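Local coordinates for adenylosuccinate lyase (Francisella tularensis subsp. tularensis SCHU S4, PDB 4EEI), which probably catalyses the release of fumarate from adenylosuccinate and from the related succinyl-carboxamide intermediate (SAICAR) in purine biosynthesis, and binds AMP, at residues Tyr5-Ile10 / Met320-Arg325; Leu117-Asp122 / Arg326-Ile331; Lys221-His226 / Pro314-Ile319. All blocks are in the same frame, centred on the assembly; numbering follows the deposited sequence.

Contact 1. Residues Tyr5-Ile10 / Met320-Arg325. With AMP (adenosine monophosphate), chain C.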
loop_
_atom_site.group_PDB
_atom_site.type_symbol
_atom_site.label_atom_id
_atom_site.label_comp_id
_atom_site.label_asym_id
_atom_site.label_seq_id
_atom_site.Cartn_x
_atom_site.Cartn_y
_atom_site.Cartn_z
ATOM N N TYR B 5 9.463 13.640 17.978
ATOM C CA TYR B 5 10.287 13.608 16.768
ATOM C C TYR B 5 10.266 14.915 15.974
ATOM O O TYR B 5 10.700 14.955 14.828
ATOM C CB TYR B 5 9.834 12.470 15.844
ATOM C CG TYR B 5 9.696 11.133 16.540
ATOM C CD1 TYR B 5 10.775 10.549 17.188
ATOM C CD2 TYR B 5 8.490 10.450 16.529
ATOM C CE1 TYR B 5 10.653 9.311 17.825
ATOM C CE2 TYR B 5 8.355 9.217 17.151
ATOM C CZ TYR B 5 9.438 8.656 17.800
ATOM O OH TYR B 5 9.297 7.429 18.427
ATOM N N ASP B 6 9.764 15.979 16.581
ATOM C CA ASP B 6 9.534 17.227 15.862
ATOM C C ASP B 6 10.839 17.986 15.640
ATOM O O ASP B 6 11.495 18.393 16.587
ATOM C CB ASP B 6 8.544 18.102 16.649
ATOM C CG ASP B 6 8.022 19.278 15.842
ATOM O OD1 ASP B 6 8.738 19.752 14.939
ATOM O OD2 ASP B 6 6.888 19.734 16.113
ATOM N N VAL B 7 11.202 18.189 14.383
ATOM C CA VAL B 7 12.350 19.023 14.051
ATOM C C VAL B 7 11.820 20.428 13.838
ATOM O O VAL B 7 11.067 20.665 12.897
ATOM C CB VAL B 7 13.036 18.543 12.767
ATOM C CG1 VAL B 7 14.228 19.445 12.433
ATOM C CG2 VAL B 7 13.475 17.086 12.915
ATOM N N ALA B 8 12.226 21.350 14.706
ATOM C CA ALA B 8 11.608 22.673 14.796
ATOM C C ALA B 8 11.513 23.419 13.465
ATOM O O ALA B 8 10.467 23.982 13.141
ATOM C CB ALA B 8 12.320 23.523 15.855
ATOM N N GLU B 9 12.596 23.428 12.694
ATOM C CA GLU B 9 12.624 24.232 11.476
ATOM C C GLU B 9 11.732 23.644 10.391
ATOM O O GLU B 9 11.272 24.361 9.501
ATOM C CB GLU B 9 14.052 24.407 10.958
ATOM C CG GLU B 9 14.743 23.111 10.587
ATOM C CD GLU B 9 15.722 22.667 11.657
ATOM O OE1 GLU B 9 16.821 22.189 11.291
ATOM O OE2 GLU B 9 15.389 22.794 12.861
ATOM N N ILE B 10 11.474 22.339 10.454
ATOM C CA ILE B 10 10.571 21.742 9.472
ATOM C C ILE B 10 9.109 21.990 9.854
ATOM O O ILE B 10 8.296 22.359 9.015
ATOM C CB ILE B 10 10.838 20.240 9.288
ATOM C CG1 ILE B 10 12.317 20.008 8.965
ATOM C CG2 ILE B 10 9.942 19.659 8.193
ATOM C CD1 ILE B 10 12.814 20.777 7.740
ATOM N N MET B 320 11.233 12.554 7.359
ATOM C CA MET B 320 12.387 12.367 6.476
ATOM C C MET B 320 13.611 13.089 7.032
ATOM O O MET B 320 14.703 12.520 7.108
ATOM C CB MET B 320 12.086 12.865 5.055
ATOM C CG MET B 320 13.282 12.754 4.104
ATOM S SD MET B 320 13.770 11.039 3.826
ATOM C CE MET B 320 12.462 10.486 2.742
ATOM N N VAL B 321 13.439 14.344 7.415
ATOM C CA VAL B 321 14.556 15.101 7.972
ATOM C C VAL B 321 15.030 14.483 9.294
ATOM O O VAL B 321 16.234 14.293 9.511
ATOM C CB VAL B 321 14.202 16.582 8.147
ATOM C CG1 VAL B 321 15.299 17.308 8.920
ATOM C CG2 VAL B 321 14.004 17.233 6.775
ATOM N N TYR B 322 14.087 14.154 10.171
ATOM C CA TYR B 322 14.429 13.482 11.436
ATOM C C TYR B 322 15.224 12.204 11.188
ATOM O O TYR B 322 16.241 11.960 11.840
ATOM C CB TYR B 322 13.163 13.147 12.243
ATOM C CG TYR B 322 13.456 12.386 13.529
ATOM C CD1 TYR B 322 13.699 13.059 14.708
ATOM C CD2 TYR B 322 13.480 10.989 13.552
ATOM C CE1 TYR B 322 13.974 12.380 15.886
ATOM C CE2 TYR B 322 13.760 10.295 14.732
ATOM C CZ TYR B 322 13.997 11.002 15.888
ATOM O OH TYR B 322 14.275 10.340 17.068
ATOM N N ALA B 323 14.772 11.399 10.241
ATOM C CA ALA B 323 15.381 10.090 10.031
ATOM C C ALA B 323 16.766 10.216 9.417
ATOM O O ALA B 323 17.673 9.488 9.798
ATOM C CB ALA B 323 14.479 9.187 9.165
ATOM N N LEU B 324 16.933 11.125 8.459
ATOM C CA LEU B 324 18.240 11.289 7.810
ATOM C C LEU B 324 19.287 11.802 8.791
ATOM O O LEU B 324 20.454 11.411 8.719
ATOM C CB LEU B 324 18.150 12.240 6.618
ATOM C CG LEU B 324 17.305 11.747 5.440
ATOM C CD1 LEU B 324 17.106 12.870 4.454
ATOM C CD2 LEU B 324 18.002 10.566 4.760
ATOM N N ARG B 325 18.889 12.703 9.687
ATOM C CA ARG B 325 19.820 13.233 10.688
ATOM C C ARG B 325 20.168 12.185 11.715
ATOM O O ARG B 325 21.328 12.061 12.131
ATOM C CB ARG B 325 19.234 14.468 11.384
ATOM C CG ARG B 325 18.987 15.638 10.445
ATOM C CD ARG B 325 18.602 16.902 11.192
ATOM N NE ARG B 325 18.363 18.001 10.253
ATOM C CZ ARG B 325 17.903 19.198 10.600
ATOM N NH1 ARG B 325 17.621 19.463 11.868
ATOM N NH2 ARG B 325 17.718 20.126 9.673
HETATM P P AMP C . 11.020 5.270 20.188
HETATM O O1P AMP C . 11.157 6.746 19.916
HETATM O O2P AMP C . 11.790 4.394 19.236
HETATM O O3P AMP C . 9.604 4.825 20.434
HETATM O "O5'" AMP C . 11.757 5.064 21.600
HETATM C "C5'" AMP C . 11.715 3.807 22.272
HETATM C "C4'" AMP C . 12.111 4.008 23.728
HETATM O "O4'" AMP C . 12.015 2.776 24.447
HETATM C "C3'" AMP C . 13.551 4.477 23.839
HETATM O "O3'" AMP C . 13.617 5.545 24.784
HETATM C "C2'" AMP C . 14.307 3.281 24.373
HETATM O "O2'" AMP C . 15.365 3.688 25.237
HETATM C "C1'" AMP C . 13.240 2.519 25.138
HETATM N N9 AMP C . 13.532 1.067 25.181
HETATM C C8 AMP C . 14.703 0.480 24.876
HETATM N N7 AMP C . 14.625 -0.866 25.030
HETATM C C5 AMP C . 13.379 -1.153 25.445
HETATM C C6 AMP C . 12.625 -2.377 25.797
HETATM N N6 AMP C . 13.207 -3.597 25.733
HETATM N N1 AMP C . 11.339 -2.234 26.184
HETATM C C2 AMP C . 10.750 -1.027 26.252
HETATM N N3 AMP C . 11.373 0.124 25.948
HETATM C C4 AMP C . 12.664 0.126 25.545
#
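Tyr-5 meets Tyr-322 edge-to-face: the edge of the Tyr-5 ring points at the face of the other, the planes 64° apart and the centroids 5.2 Å from one another. Above the middle of that same Tyr-322 face sits CB of Tyr-5, a CH-pi contact 4.1 Å from the ring centroid. A trans chi1 (177°) swings the Tyr-322 ring off helix 304-333 toward the N-terminal residues, and its hydroxyl is hydrogen-bonded to Arg-326. Tyr-5 OH donates to the phosphate of AMP in a very short bond, 2.5 Å to O1P, which lies in the plane of the Tyr-5 ring, at its edge. The nucleotide is also bonded by Arg-4 of this chain and by Ser-306 and Arg-310 of the second subunit; active sites of the fumarase/aspartase superfamily draw on three subunits. Val-7, the N-cap residue of helix 8-14, lays CG2 at the edge of the Tyr-322 ring and CG1 3.4 Å from NH1 of Arg-325. Ile-10 and Val-321 meet tip to tip, CD1 to CG2 at 3.9 Å. Beyond them Glu-9, bent at chi2 (-102°), forms a salt bridge with Arg-325, whose NH1 and NH2 grip OE1 end-on at 2.9 and 2.8 Å; this oxygen lies in the guanidinium plane, while the nitrogens reach it from one face of the carboxylate. NE of Arg-325 makes a second salt bridge, to Asp-116.

Contact 2. Residues Leu117-Asp122 / Arg326-Ile331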
loop_
_atom_site.group_PDB
_atom_site.type_symbol
_atom_site.label_atom_id
_atom_site.label_comp_id
_atom_site.label_asym_id
_atom_site.label_seq_id
_atom_site.Cartn_x
_atom_site.Cartn_y
_atom_site.Cartn_z
ATOM N N LEU B 117 20.305 14.556 3.294
ATOM C CA LEU B 117 20.600 13.344 2.528
ATOM C C LEU B 117 22.060 13.327 2.065
ATOM O O LEU B 117 22.735 12.301 2.147
ATOM C CB LEU B 117 19.644 13.200 1.337
ATOM C CG LEU B 117 19.872 12.050 0.345
ATOM C CD1 LEU B 117 19.809 10.702 1.048
ATOM C CD2 LEU B 117 18.848 12.099 -0.778
ATOM N N GLU B 118 22.561 14.462 1.591
ATOM C CA GLU B 118 23.959 14.527 1.170
ATOM C C GLU B 118 24.895 14.319 2.365
ATOM O O GLU B 118 25.951 13.696 2.245
ATOM C CB GLU B 118 24.255 15.857 0.471
ATOM C CG GLU B 118 25.649 15.922 -0.147
ATOM C CD GLU B 118 25.743 16.936 -1.276
ATOM O OE1 GLU B 118 25.119 18.013 -1.155
ATOM O OE2 GLU B 118 26.439 16.655 -2.282
ATOM N N ALA B 119 24.512 14.841 3.529
ATOM C CA ALA B 119 25.336 14.668 4.720
ATOM C C ALA B 119 25.380 13.196 5.140
ATOM O O ALA B 119 26.408 12.714 5.628
ATOM C CB ALA B 119 24.833 15.547 5.859
ATOM N N LEU B 120 24.269 12.486 4.970
ATOM C CA LEU B 120 24.240 11.057 5.286
ATOM C C LEU B 120 25.137 10.291 4.311
ATOM O O LEU B 120 25.848 9.364 4.706
ATOM C CB LEU B 120 22.810 10.507 5.234
ATOM C CG LEU B 120 22.735 8.978 5.346
ATOM C CD1 LEU B 120 23.366 8.501 6.656
ATOM C CD2 LEU B 120 21.306 8.476 5.222
ATOM N N CYS B 121 25.097 10.680 3.038
ATOM C CA CYS B 121 26.009 10.115 2.036
ATOM C C CYS B 121 27.449 10.318 2.465
ATOM O O CYS B 121 28.240 9.364 2.470
ATOM C CB CYS B 121 25.779 10.742 0.656
ATOM S SG CYS B 121 24.213 10.228 -0.102
ATOM N N ASP B 122 27.789 11.547 2.847
ATOM C CA ASP B 122 29.140 11.843 3.320
ATOM C C ASP B 122 29.570 10.947 4.480
ATOM O O ASP B 122 30.682 10.427 4.490
ATOM C CB ASP B 122 29.264 13.308 3.748
ATOM C CG ASP B 122 29.034 14.276 2.605
ATOM O OD1 ASP B 122 29.145 13.860 1.433
ATOM O OD2 ASP B 122 28.754 15.463 2.889
ATOM N N ARG B 326 19.169 11.428 12.154
ATOM C CA ARG B 326 19.435 10.430 13.198
ATOM C C ARG B 326 20.280 9.281 12.642
ATOM O O ARG B 326 21.201 8.794 13.312
ATOM C CB ARG B 326 18.136 9.892 13.803
ATOM C CG ARG B 326 18.369 8.797 14.835
ATOM C CD ARG B 326 17.133 8.494 15.675
ATOM N NE ARG B 326 17.470 7.575 16.765
ATOM C CZ ARG B 326 16.674 7.301 17.790
ATOM N NH1 ARG B 326 15.480 7.873 17.868
ATOM N NH2 ARG B 326 17.081 6.461 18.739
ATOM N N MET B 327 19.978 8.854 11.420
ATOM C CA MET B 327 20.790 7.817 10.783
ATOM C C MET B 327 22.232 8.273 10.581
ATOM O O MET B 327 23.161 7.504 10.794
ATOM C CB MET B 327 20.192 7.388 9.446
ATOM C CG MET B 327 21.046 6.312 8.747
ATOM S SD MET B 327 21.105 4.743 9.669
ATOM C CE MET B 327 19.671 3.931 8.958
ATOM N N LYS B 328 22.426 9.524 10.174
ATOM C CA LYS B 328 23.788 10.045 10.033
ATOM C C LYS B 328 24.543 10.018 11.356
ATOM O O LYS B 328 25.706 9.589 11.417
ATOM C CB LYS B 328 23.779 11.466 9.459
ATOM C CG LYS B 328 25.162 12.137 9.457
ATOM C CD LYS B 328 25.023 13.626 9.722
ATOM C CE LYS B 328 26.273 14.413 9.362
ATOM N NZ LYS B 328 27.490 14.061 10.160
ATOM N N ASN B 329 23.895 10.454 12.430
ATOM C CA ASN B 329 24.579 10.452 13.721
ATOM C C ASN B 329 24.862 9.024 14.186
ATOM O O ASN B 329 25.905 8.754 14.771
ATOM C CB ASN B 329 23.761 11.214 14.763
ATOM C CG ASN B 329 23.736 12.711 14.509
ATOM O OD1 ASN B 329 24.738 13.305 14.092
ATOM N ND2 ASN B 329 22.588 13.335 14.776
ATOM N N THR B 330 23.931 8.119 13.915
ATOM C CA THR B 330 24.103 6.708 14.258
ATOM C C THR B 330 25.274 6.084 13.485
ATOM O O THR B 330 26.066 5.331 14.045
ATOM C CB THR B 330 22.798 5.917 14.007
ATOM O OG1 THR B 330 21.796 6.350 14.942
ATOM C CG2 THR B 330 23.021 4.431 14.201
ATOM N N ILE B 331 25.388 6.404 12.200
ATOM C CA ILE B 331 26.538 5.938 11.424
ATOM C C ILE B 331 27.840 6.534 11.975
ATOM O O ILE B 331 28.814 5.803 12.211
ATOM C CB ILE B 331 26.393 6.286 9.932
ATOM C CG1 ILE B 331 25.204 5.543 9.314
ATOM C CG2 ILE B 331 27.690 5.968 9.180
ATOM C CD1 ILE B 331 25.344 4.031 9.328
HETATM O O HOH W 1 28.455 13.993 7.291
#
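Two long helices of the central helical bundle, 94-131 and 304-333, run side by side here in the same direction. Over segments 117-122 and 326-331 their axes are inclined by only 15° and approach to 9.0 Å, and the backbones come closest at Leu-120 and Lys-328, whose CA atoms are 4.9 Å apart. Leu-120 carries most of the apolar contact. Its CD1 rests against the backbone of the facing helix, 3.7 Å from CA of Lys-328, and also touches CG of Met-327 at 3.8 Å. The leucine and methionine side chains cross at a slant. Met-327 meets its neighbour with the root of its chain alone: bends at chi2 (65°) and chi3 carry the sulfur and methyl onward, and the side chain packs against Leu-236 and Ala-237 of helix 217-244. CG1 of Ile-331 makes a looser contact with Leu-120 CD1, at 4.4 Å. Phe-161 of helix 151-173 also packs on Leu-120, which thus sits between helices 151-173 and 304-333.

Toward the margin the contact turns polar. Lys-328 passes its aliphatic chain beside Ala-119, CE lying 4.0 Å from CB, and a bend at chi4 (-63°) turns the amine round to a salt bridge with Asp-332 on its own helix. A water links the two helices at this rim: it donates to Ala-119 O at 2.9 Å and accepts a weak bond from Lys-328 NZ. A bundle of long helices, of which 94-131 and 304-333 are two members, is the hallmark of the central domain in the fumarase/aspartase superfamily.

Contact 3. Residues Lys221-His226 / Pro314-Ile319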
loop_
_atom_site.group_PDB
_atom_site.type_symbol
_atom_site.label_atom_id
_atom_site.label_comp_id
_atom_site.label_asym_id
_atom_site.label_seq_id
_atom_site.Cartn_x
_atom_site.Cartn_y
_atom_site.Cartn_z
ATOM N N LYS B 221 5.250 12.251 -7.432
ATOM C CA LYS B 221 6.568 11.852 -7.898
ATOM C C LYS B 221 7.595 12.033 -6.784
ATOM O O LYS B 221 8.412 11.141 -6.532
ATOM C CB LYS B 221 6.983 12.655 -9.134
ATOM C CG LYS B 221 8.451 12.418 -9.525
ATOM C CD LYS B 221 8.778 12.990 -10.905
ATOM C CE LYS B 221 10.246 12.758 -11.260
ATOM N NZ LYS B 221 10.545 13.288 -12.625
ATOM N N LEU B 222 7.545 13.180 -6.105
ATOM C CA LEU B 222 8.466 13.467 -5.010
ATOM C C LEU B 222 8.282 12.480 -3.863
ATOM O O LEU B 222 9.260 11.953 -3.324
ATOM C CB LEU B 222 8.272 14.902 -4.499
ATOM C CG LEU B 222 9.094 15.289 -3.260
ATOM C CD1 LEU B 222 10.587 15.127 -3.513
ATOM C CD2 LEU B 222 8.797 16.720 -2.826
ATOM N N ILE B 223 7.029 12.240 -3.488
ATOM C CA ILE B 223 6.727 11.285 -2.424
ATOM C C ILE B 223 7.196 9.872 -2.792
ATOM O O ILE B 223 7.636 9.115 -1.922
ATOM C CB ILE B 223 5.221 11.323 -2.075
ATOM C CG1 ILE B 223 4.836 12.734 -1.627
ATOM C CG2 ILE B 223 4.869 10.299 -0.997
ATOM C CD1 ILE B 223 5.546 13.204 -0.372
ATOM N N SER B 224 7.115 9.522 -4.078
ATOM C CA SER B 224 7.653 8.244 -4.557
ATOM C C SER B 224 9.162 8.150 -4.390
ATOM O O SER B 224 9.697 7.085 -4.040
ATOM C CB SER B 224 7.280 8.011 -6.021
ATOM O OG SER B 224 5.875 7.861 -6.136
ATOM N N ILE B 225 9.862 9.248 -4.650
ATOM C CA ILE B 225 11.299 9.273 -4.377
ATOM C C ILE B 225 11.557 9.086 -2.875
ATOM O O ILE B 225 12.476 8.370 -2.465
ATOM C CB ILE B 225 11.951 10.583 -4.847
ATOM C CG1 ILE B 225 11.814 10.733 -6.364
ATOM C CG2 ILE B 225 13.432 10.624 -4.451
ATOM C CD1 ILE B 225 12.194 12.128 -6.864
ATOM N N HIS B 226 10.751 9.738 -2.046
ATOM C CA HIS B 226 10.917 9.608 -0.601
ATOM C C HIS B 226 10.656 8.159 -0.165
ATOM O O HIS B 226 11.283 7.665 0.778
ATOM C CB HIS B 226 9.987 10.588 0.127
ATOM C CG HIS B 226 10.496 11.996 0.140
ATOM N ND1 HIS B 226 9.929 12.983 0.915
ATOM C CD2 HIS B 226 11.532 12.575 -0.513
ATOM C CE1 HIS B 226 10.597 14.113 0.742
ATOM N NE2 HIS B 226 11.579 13.892 -0.113
ATOM N N PRO B 314 3.343 17.497 6.041
ATOM C CA PRO B 314 4.261 17.899 7.114
ATOM C C PRO B 314 4.888 16.691 7.810
ATOM O O PRO B 314 6.033 16.778 8.283
ATOM C CB PRO B 314 3.347 18.659 8.086
ATOM C CG PRO B 314 2.231 19.184 7.223
ATOM C CD PRO B 314 1.990 18.053 6.245
ATOM N N ASP B 315 4.161 15.580 7.890
ATOM C CA ASP B 315 4.730 14.394 8.531
ATOM C C ASP B 315 5.813 13.780 7.666
ATOM O O ASP B 315 6.822 13.317 8.170
ATOM C CB ASP B 315 3.671 13.335 8.813
ATOM C CG ASP B 315 2.765 13.708 9.964
ATOM O OD1 ASP B 315 3.062 14.698 10.664
ATOM O OD2 ASP B 315 1.757 13.001 10.172
ATOM N N ASN B 316 5.585 13.749 6.362
ATOM C CA ASN B 316 6.567 13.173 5.453
ATOM C C ASN B 316 7.893 13.929 5.525
ATOM O O ASN B 316 8.951 13.334 5.728
ATOM C CB ASN B 316 6.016 13.158 4.026
ATOM C CG ASN B 316 6.922 12.429 3.065
ATOM O OD1 ASN B 316 7.869 13.014 2.517
ATOM N ND2 ASN B 316 6.642 11.145 2.850
ATOM N N PHE B 317 7.844 15.249 5.381
ATOM C CA PHE B 317 9.072 16.026 5.482
ATOM C C PHE B 317 9.669 15.984 6.886
ATOM O O PHE B 317 10.895 15.885 7.055
ATOM C CB PHE B 317 8.837 17.465 5.011
ATOM C CG PHE B 317 8.656 17.575 3.526
ATOM C CD1 PHE B 317 9.742 17.425 2.675
ATOM C CD2 PHE B 317 7.407 17.818 2.980
ATOM C CE1 PHE B 317 9.582 17.518 1.291
ATOM C CE2 PHE B 317 7.239 17.912 1.602
ATOM C CZ PHE B 317 8.331 17.759 0.762
ATOM N N GLY B 318 8.816 16.048 7.903
ATOM C CA GLY B 318 9.310 16.011 9.273
ATOM C C GLY B 318 10.012 14.695 9.589
ATOM O O GLY B 318 11.089 14.673 10.180
ATOM N N ILE B 319 9.399 13.589 9.201
ATOM C CA ILE B 319 9.997 12.287 9.448
ATOM C C ILE B 319 11.261 12.103 8.607
ATOM O O ILE B 319 12.249 11.558 9.088
ATOM C CB ILE B 319 9.002 11.161 9.128
ATOM C CG1 ILE B 319 7.872 11.149 10.166
ATOM C CG2 ILE B 319 9.706 9.811 9.103
ATOM C CD1 ILE B 319 6.681 10.258 9.740
HETATM O O HOH W 2 7.410 8.726 1.263
#
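A fully buried helix-to-helix contact, polar at its middle, joins helix 217-244 to helix 304-333 in the interior of the bundle. The segment axes lie 11.6 Å apart, a spacing wide enough for large side chains to be set between them. His-226 and Asn-316 span it: ND1 of the histidine donates to OD1 of the asparagine over 2.6 Å, with a nearly straight N-H...O angle of 168°. Ring and amide are almost coplanar, and the donor arrives in the carbonyl plane, so both flat groups are fixed in rotation. The Asn-316 amide gets its reach from a CG placed anti to the backbone N (chi1 -173°). ND2, on the amide's other branch, donates to a water that in turn donates to Ile-223 O, and it is also hydrogen-bonded to His-287 of helix 272-293. The buried amide is therefore satisfied at both ends and ties together three helices of the bundle that forms the core of this lyase family.

Around this polar centre lie aliphatic and aromatic groups. Ile-223 slides past the asparagine, CD1 3.7 Å from OD1. His-226 also turns an edge toward the face of Phe-317 in an offset edge-to-face pair, the planes 84° apart and CE1 of the imidazole 3.6 Å from CE1 of the phenyl ring. Leu-222 reaches the phenylalanine at its edge, CD2 lying 3.8 Å from CZ, and the two side chains cross nearly at right angles. Ile-106 of helix 94-131 packs on both Leu-222 and Phe-317, bringing a fourth helix against the pair.

How the contacts relate
From the N terminus, residues 5-10 meet 320-325 some 310 residues later, so contact 1 closes the longest loop. Segment 117-122 then opens the loop of contact 2, which ends at 326-331 just beyond contact 1; the two loops therefore cross. Contact 3, 221-226 with 314-319, is nested inside both. All three later segments are successive pieces of helix 304-333, which receives in turn helix 217-244, the N-terminal residues and helix 94-131. Contact 1 touches both others, through Met-320 on His-226, Ile-10 on Gly-318 and Leu-324 on Leu-117 and Leu-120, whereas contacts 2 and 3 do not touch, their centres about 17 Å and their nearest atoms about 7 Å apart.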